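Local structure of pilotin OutS (Dickeya dadantii, 3UTK) at residues 43-48 with 90-96; 51-55 with 69-73. The protein acts as the pilotin of the type II secretion system, interacts with the secretin OutD and is required to move pectate lyases and cellulases across the outer membrane. All blocks are in the same frame, centred on the assembly; numbering follows the deposited sequence.

Contact 1: residues 43-48 with 90-96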
ATOM      1  N   GLN A  43       3.813  -5.487  11.521  1.00 42.10           N
ATOM      2  CA  GLN A  43       4.125  -5.875  10.145  1.00 38.58           C
ATOM      3  C   GLN A  43       2.924  -5.756   9.210  1.00 37.71           C
ATOM      4  O   GLN A  43       3.006  -5.107   8.162  1.00 35.40           O
ATOM      5  CB  GLN A  43       4.714  -7.291  10.098  1.00 36.69           C
ATOM      6  CG  GLN A  43       6.018  -7.419  10.857  1.00 34.98           C
ATOM      7  CD  GLN A  43       6.636  -8.795  10.749  1.00 34.13           C
ATOM      8  OE1 GLN A  43       6.042  -9.720  10.189  1.00 29.98           O
ATOM      9  NE2 GLN A  43       7.840  -8.940  11.290  1.00 36.56           N
ATOM     10  N   ILE A  44       1.808  -6.369   9.598  1.00 39.09           N
ATOM     11  CA  ILE A  44       0.612  -6.399   8.759  1.00 37.97           C
ATOM     12  C   ILE A  44       0.045  -5.003   8.529  1.00 39.55           C
ATOM     13  O   ILE A  44      -0.330  -4.648   7.409  1.00 39.12           O
ATOM     14  CB  ILE A  44      -0.478  -7.289   9.371  1.00 42.03           C
ATOM     15  CG1 ILE A  44       0.080  -8.684   9.660  1.00 45.17           C
ATOM     16  CG2 ILE A  44      -1.681  -7.360   8.444  1.00 42.19           C
ATOM     17  CD1 ILE A  44      -0.884  -9.589  10.391  1.00 47.49           C
ATOM     18  N   SER A  45      -0.019  -4.217   9.597  1.00 39.54           N
ATOM     19  CA  SER A  45      -0.489  -2.838   9.514  1.00 40.42           C
ATOM     20  C   SER A  45       0.370  -2.004   8.572  1.00 38.69           C
ATOM     21  O   SER A  45      -0.135  -1.126   7.864  1.00 38.05           O
ATOM     22  CB  SER A  45      -0.476  -2.201  10.898  1.00 43.03           C
ATOM     23  OG  SER A  45      -1.523  -2.719  11.692  1.00 48.76           O
ATOM     24  N   GLN A  46       1.671  -2.272   8.579  1.00 35.65           N
ATOM     25  CA  GLN A  46       2.596  -1.520   7.743  1.00 33.43           C
ATOM     26  C   GLN A  46       2.380  -1.827   6.266  1.00 29.49           C
ATOM     27  O   GLN A  46       2.364  -0.920   5.438  1.00 27.96           O
ATOM     28  CB  GLN A  46       4.053  -1.788   8.152  1.00 37.14           C
ATOM     29  CG  GLN A  46       4.427  -1.160   9.493  1.00 42.00           C
ATOM     30  CD  GLN A  46       5.916  -1.195   9.791  1.00 45.25           C
ATOM     31  OE1 GLN A  46       6.721  -1.674   8.989  1.00 45.59           O
ATOM     32  NE2 GLN A  46       6.290  -0.679  10.957  1.00 47.58           N
ATOM     33  N   LEU A  47       2.218  -3.108   5.940  1.00 27.63           N
ATOM     34  CA  LEU A  47       1.990  -3.510   4.554  1.00 25.54           C
ATOM     35  C   LEU A  47       0.662  -2.977   4.036  1.00 26.25           C
ATOM     36  O   LEU A  47       0.577  -2.516   2.895  1.00 25.49           O
ATOM     37  CB  LEU A  47       2.028  -5.031   4.417  1.00 26.83           C
ATOM     38  CG  LEU A  47       3.348  -5.672   4.837  1.00 25.84           C
ATOM     39  CD1 LEU A  47       3.265  -7.191   4.713  1.00 28.20           C
ATOM     40  CD2 LEU A  47       4.491  -5.121   4.008  1.00 28.01           C
ATOM     41  N   ALA A  48      -0.367  -3.035   4.882  1.00 25.04           N
ATOM     42  CA  ALA A  48      -1.702  -2.597   4.498  1.00 24.69           C
ATOM     43  C   ALA A  48      -1.700  -1.109   4.197  1.00 25.89           C
ATOM     44  O   ALA A  48      -2.392  -0.648   3.289  1.00 27.49           O
ATOM     45  CB  ALA A  48      -2.728  -2.927   5.597  1.00 24.92           C
ATOM     46  N   TYR A  90      -0.236 -13.407   7.728  1.00 54.40           N
ATOM     47  CA  TYR A  90      -0.730 -12.199   7.072  1.00 50.40           C
ATOM     48  C   TYR A  90      -2.204 -12.235   6.661  1.00 50.83           C
ATOM     49  O   TYR A  90      -2.678 -11.316   5.996  1.00 52.93           O
ATOM     50  CB  TYR A  90       0.143 -11.861   5.859  1.00 44.52           C
ATOM     51  CG  TYR A  90       1.475 -11.257   6.222  1.00 43.63           C
ATOM     52  CD1 TYR A  90       1.838 -11.073   7.551  1.00 45.67           C
ATOM     53  CD2 TYR A  90       2.365 -10.850   5.237  1.00 37.68           C
ATOM     54  CE1 TYR A  90       3.063 -10.519   7.885  1.00 45.51           C
ATOM     55  CE2 TYR A  90       3.582 -10.292   5.564  1.00 39.80           C
ATOM     56  CZ  TYR A  90       3.926 -10.126   6.887  1.00 44.08           C
ATOM     57  OH  TYR A  90       5.142  -9.570   7.208  1.00 49.59           O
ATOM     58  N   GLN A  91      -2.922 -13.275   7.078  1.00 54.04           N
ATOM     59  CA  GLN A  91      -4.318 -13.487   6.676  1.00 53.15           C
ATOM     60  C   GLN A  91      -5.161 -12.213   6.516  1.00 56.03           C
ATOM     61  O   GLN A  91      -5.957 -12.087   5.572  1.00 51.07           O
ATOM     62  CB  GLN A  91      -5.008 -14.458   7.644  1.00 57.47           C
ATOM     63  CG  GLN A  91      -4.544 -15.901   7.507  1.00 59.95           C
ATOM     64  CD  GLN A  91      -3.355 -16.229   8.394  1.00 64.76           C
ATOM     65  OE1 GLN A  91      -2.882 -15.390   9.160  1.00 66.66           O
ATOM     66  NE2 GLN A  91      -2.875 -17.462   8.302  1.00 67.98           N
ATOM     67  N   SER A  92      -4.976 -11.265   7.428  1.00 59.11           N
ATOM     68  CA  SER A  92      -5.798 -10.064   7.460  1.00 55.60           C
ATOM     69  C   SER A  92      -5.217  -8.904   6.650  1.00 51.45           C
ATOM     70  O   SER A  92      -5.354  -7.747   7.054  1.00 55.08           O
ATOM     71  CB  SER A  92      -5.999  -9.613   8.907  1.00 59.17           C
ATOM     72  OG  SER A  92      -4.753  -9.323   9.519  1.00 60.16           O
ATOM     73  N   LEU A  93      -4.603  -9.194   5.502  1.00 48.31           N
ATOM     74  CA  LEU A  93      -3.950  -8.133   4.713  1.00 45.01           C
ATOM     75  C   LEU A  93      -4.826  -7.430   3.657  1.00 45.69           C
ATOM     76  O   LEU A  93      -4.875  -6.201   3.615  1.00 45.60           O
ATOM     77  CB  LEU A  93      -2.636  -8.627   4.071  1.00 44.12           C
ATOM     78  CG  LEU A  93      -1.879  -7.565   3.252  1.00 44.76           C
ATOM     79  CD1 LEU A  93      -1.557  -6.334   4.092  1.00 43.84           C
ATOM     80  CD2 LEU A  93      -0.601  -8.123   2.612  1.00 43.67           C
ATOM     81  N   PRO A  94      -5.508  -8.200   2.790  1.00 44.99           N
ATOM     82  CA  PRO A  94      -6.304  -7.547   1.737  1.00 44.66           C
ATOM     83  C   PRO A  94      -7.495  -6.718   2.244  1.00 42.83           C
ATOM     84  O   PRO A  94      -7.692  -5.589   1.791  1.00 44.29           O
ATOM     85  CB  PRO A  94      -6.806  -8.721   0.895  1.00 44.78           C
ATOM     86  CG  PRO A  94      -5.841  -9.852   1.194  1.00 45.89           C
ATOM     87  CD  PRO A  94      -5.472  -9.667   2.631  1.00 47.76           C
ATOM     88  N   GLN A  95      -8.299  -7.275   3.146  1.00 45.56           N
ATOM     89  CA  GLN A  95      -9.408  -6.515   3.709  1.00 46.00           C
ATOM     90  C   GLN A  95      -8.915  -5.301   4.492  1.00 44.62           C
ATOM     91  O   GLN A  95      -9.507  -4.221   4.416  1.00 43.03           O
ATOM     92  CB  GLN A  95     -10.282  -7.385   4.608  1.00 47.35           C
ATOM     93  CG  GLN A  95     -11.471  -6.626   5.184  1.00 51.71           C
ATOM     94  CD  GLN A  95     -12.336  -6.002   4.100  1.00 56.86           C
ATOM     95  OE1 GLN A  95     -12.646  -6.640   3.094  1.00 59.50           O
ATOM     96  NE2 GLN A  95     -12.721  -4.749   4.296  1.00 58.40           N
ATOM     97  N   LEU A  96      -7.835  -5.479   5.248  1.00 42.39           N
ATOM     98  CA  LEU A  96      -7.300  -4.374   6.033  1.00 40.70           C
ATOM     99  C   LEU A  96      -6.869  -3.245   5.107  1.00 37.25           C
ATOM    100  O   LEU A  96      -7.081  -2.069   5.405  1.00 37.48           O
ATOM    101  CB  LEU A  96      -6.121  -4.823   6.897  1.00 43.51           C
ATOM    102  CG  LEU A  96      -5.474  -3.665   7.666  1.00 47.12           C
ATOM    103  CD1 LEU A  96      -6.496  -2.989   8.585  1.00 46.83           C
ATOM    104  CD2 LEU A  96      -4.262  -4.119   8.453  1.00 47.79           C
TER
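Helix segment 43-48 comes nearest to 90-96 at two points one helical turn apart, with CA atoms 6.2 Å apart for Ile44 and Tyr90 and 6.0 Å for Ala48 and Leu93. Three side chains of the helix meet the Tyr90 ring. Gln43 meets its hydroxyl end: the phenol OH donates to Gln43 OE1 over 3.1 Å. OE1 lies in the ring plane at its edge, but the hydroxyl sits 46° above the plane of the amide carbonyl, away from a lone pair, and the two flat groups stand almost perpendicular. Ile44 runs past the ring in the opposite sense, its CG1 3.6 Å from Tyr90 CD1. Leu47 crosses at about a right angle and brings CD1 obliquely to Tyr90 CE2, at 3.2 Å. Tyr90 to Leu93 form a type I beta turn leading into helix 94-106, within a fold of nested, perpendicular helical hairpins; Tyr90, Ser92 and Leu93 from the turn and Leu96 from the helix all touch 43-48. Leu93 CD1 lies against the helix backbone, 3.6 Å from Ala48 N, placed there by chi1 of -179° together with chi2 of 57°. Leu96 CD2 presses against Ala48 CB at 3.5 Å, tighter than usual for two carbons, and also reaches Ile44 CG2 at 4.1 Å. Beyond these segments, Trp85 packs on both Gln43 and Tyr90, while Ala80 of helix 69-82 touches Leu47 and Tyr90.

Contact 2: residues 51-55 with 69-73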
ATOM      1  N   VAL A  51      -0.230  -0.666   0.721  1.00 17.35           N
ATOM      2  CA  VAL A  51      -1.226  -1.048  -0.268  1.00 19.12           C
ATOM      3  C   VAL A  51      -2.303   0.039  -0.413  1.00 21.28           C
ATOM      4  O   VAL A  51      -2.669   0.411  -1.528  1.00 22.22           O
ATOM      5  CB  VAL A  51      -1.867  -2.402   0.089  1.00 20.35           C
ATOM      6  CG1 VAL A  51      -2.942  -2.751  -0.916  1.00 24.15           C
ATOM      7  CG2 VAL A  51      -0.786  -3.494   0.117  1.00 22.56           C
ATOM      8  N   ALA A  52      -2.795   0.542   0.716  1.00 21.40           N
ATOM      9  CA  ALA A  52      -3.806   1.602   0.723  1.00 20.98           C
ATOM     10  C   ALA A  52      -3.319   2.877   0.045  1.00 19.79           C
ATOM     11  O   ALA A  52      -4.051   3.495  -0.729  1.00 19.58           O
ATOM     12  CB  ALA A  52      -4.239   1.911   2.144  1.00 22.84           C
ATOM     13  N   ALA A  53      -2.093   3.282   0.354  1.00 16.74           N
ATOM     14  CA  ALA A  53      -1.509   4.479  -0.254  1.00 17.23           C
ATOM     15  C   ALA A  53      -1.345   4.296  -1.766  1.00 18.66           C
ATOM     16  O   ALA A  53      -1.585   5.214  -2.545  1.00 19.98           O
ATOM     17  CB  ALA A  53      -0.169   4.811   0.395  1.00 19.52           C
ATOM     18  N   SER A  54      -0.918   3.103  -2.173  1.00 18.93           N
ATOM     19  CA  SER A  54      -0.791   2.792  -3.584  1.00 17.83           C
ATOM     20  C   SER A  54      -2.129   2.833  -4.323  1.00 16.67           C
ATOM     21  O   SER A  54      -2.198   3.371  -5.412  1.00 19.82           O
ATOM     22  CB  SER A  54      -0.124   1.432  -3.782  1.00 18.84           C
ATOM     23  OG  SER A  54       1.192   1.448  -3.259  1.00 18.89           O
ATOM     24  N   LYS A  55      -3.180   2.237  -3.755  1.00 15.16           N
ATOM     25  CA  LYS A  55      -4.498   2.298  -4.394  1.00 14.15           C
ATOM     26  C   LYS A  55      -4.983   3.752  -4.448  1.00 17.24           C
ATOM     27  O   LYS A  55      -5.595   4.175  -5.424  1.00 19.44           O
ATOM     28  CB  LYS A  55      -5.516   1.407  -3.667  1.00 17.85           C
ATOM     29  CG  LYS A  55      -6.901   1.405  -4.313  1.00 20.60           C
ATOM     30  CD  LYS A  55      -7.853   0.404  -3.670  1.00 23.98           C
ATOM     31  CE  LYS A  55      -9.179   0.365  -4.421  1.00 27.98           C
ATOM     32  NZ  LYS A  55     -10.000  -0.822  -4.051  1.00 31.64           N
ATOM     33  N   ASP A  69      -5.092  -4.044  -7.648  1.00 28.62           N
ATOM     34  CA  ASP A  69      -4.947  -4.320  -6.222  1.00 27.46           C
ATOM     35  C   ASP A  69      -4.183  -5.618  -5.965  1.00 27.67           C
ATOM     36  O   ASP A  69      -3.376  -5.700  -5.040  1.00 27.36           O
ATOM     37  CB  ASP A  69      -6.321  -4.394  -5.540  1.00 28.19           C
ATOM     38  CG  ASP A  69      -7.087  -3.077  -5.601  1.00 30.18           C
ATOM     39  OD1 ASP A  69      -6.514  -2.043  -6.025  1.00 30.47           O
ATOM     40  OD2 ASP A  69      -8.271  -3.078  -5.205  1.00 32.69           O
ATOM     41  N   GLY A  70      -4.450  -6.634  -6.779  1.00 29.37           N
ATOM     42  CA  GLY A  70      -3.795  -7.925  -6.628  1.00 29.21           C
ATOM     43  C   GLY A  70      -2.289  -7.809  -6.783  1.00 27.40           C
ATOM     44  O   GLY A  70      -1.530  -8.408  -6.020  1.00 27.20           O
ATOM     45  N   THR A  71      -1.857  -7.024  -7.767  1.00 25.23           N
ATOM     46  CA  THR A  71      -0.432  -6.825  -8.012  1.00 25.28           C
ATOM     47  C   THR A  71       0.204  -5.992  -6.905  1.00 23.46           C
ATOM     48  O   THR A  71       1.316  -6.287  -6.461  1.00 23.42           O
ATOM     49  CB  THR A  71      -0.170  -6.145  -9.370  1.00 26.59           C
ATOM     50  OG1 THR A  71      -0.754  -6.926 -10.419  1.00 31.39           O
ATOM     51  CG2 THR A  71       1.328  -6.002  -9.623  1.00 21.86           C
ATOM     52  N   ILE A  72      -0.495  -4.942  -6.473  1.00 21.99           N
ATOM     53  CA  ILE A  72      -0.037  -4.142  -5.344  1.00 23.52           C
ATOM     54  C   ILE A  72       0.138  -5.023  -4.105  1.00 23.54           C
ATOM     55  O   ILE A  72       1.149  -4.929  -3.405  1.00 22.02           O
ATOM     56  CB  ILE A  72      -1.005  -2.976  -5.041  1.00 23.10           C
ATOM     57  CG1 ILE A  72      -1.058  -1.998  -6.219  1.00 23.01           C
ATOM     58  CG2 ILE A  72      -0.583  -2.245  -3.774  1.00 21.74           C
ATOM     59  CD1 ILE A  72      -2.091  -0.864  -6.049  1.00 23.92           C
ATOM     60  N   LEU A  73      -0.844  -5.880  -3.839  1.00 24.54           N
ATOM     61  CA  LEU A  73      -0.763  -6.805  -2.715  1.00 26.11           C
ATOM     62  C   LEU A  73       0.438  -7.744  -2.822  1.00 27.45           C
ATOM     63  O   LEU A  73       1.148  -7.985  -1.841  1.00 25.92           O
ATOM     64  CB  LEU A  73      -2.037  -7.644  -2.619  1.00 30.11           C
ATOM     65  CG  LEU A  73      -2.306  -8.156  -1.212  1.00 39.02           C
ATOM     66  CD1 LEU A  73      -2.910  -7.013  -0.401  1.00 37.45           C
ATOM     67  CD2 LEU A  73      -3.236  -9.366  -1.230  1.00 43.47           C
TER
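The side chain of Ile72 leaves its backbone toward 51-55 and touches Val51, Ser54 and the backbone of Lys55. Its CG2 branch meets Val51 CG1 and, about one turn further on, Ser54 CB, each at 3.7 Å. With CG1 of Ile72 anti to the carbonyl carbon (chi1 -64°) and the branch then extended, CD1 comes up beside Ser54 CB and to 4.0 Å from Lys55 N. Val51 CG2 lies between Ile72 CG2 and Leu73 CD1, 4.1 Å from each. The helices run roughly antiparallel: the short segments make an angle of 142° and their axes approach to 9.9 Å. This is the hairpin of helices 40-60 and 69-82, consecutive in the chain, with Asp69 in the first turn of the second helix. At the edge of the packing, Lys55 and Asp69 cross obliquely. The lysine chain is fully extended, its CD 3.7 Å from Asp69 OD1, and ends in a salt bridge from NZ to OD2 of 3.1 Å. NZ meets OD2 on the syn side, 19° out of the carboxylate plane. Both charges have second partners: Glu98 for the ammonium group, and Arg58 for Asp69 OD1. Ser54 returns its hydroxyl to Leu50 O, and Met129 of helix 123-131 packs on both Ser54 and Ile72.

In the fold
Both contacts draw on helix 40-60: contact 1 uses its first turns and contact 2 its later part, with centres about 11 Å apart. Along the chain the order is 43-48, 51-55, 69-73, 90-96, so the pairing in contact 2 lies within the span bracketed by contact 1. The partners, helix 69-82 and then the turn and first residues of helix 94-106, follow one another, and the two contacts meet directly where Leu73 packs on Leu93 (CD1 to CG, 3.8 Å) and on Pro94. Helix 40-60 thus packs against both of the next two helices, which also touch each other, consistent with the nested, perpendicular helical hairpins of this pilotin.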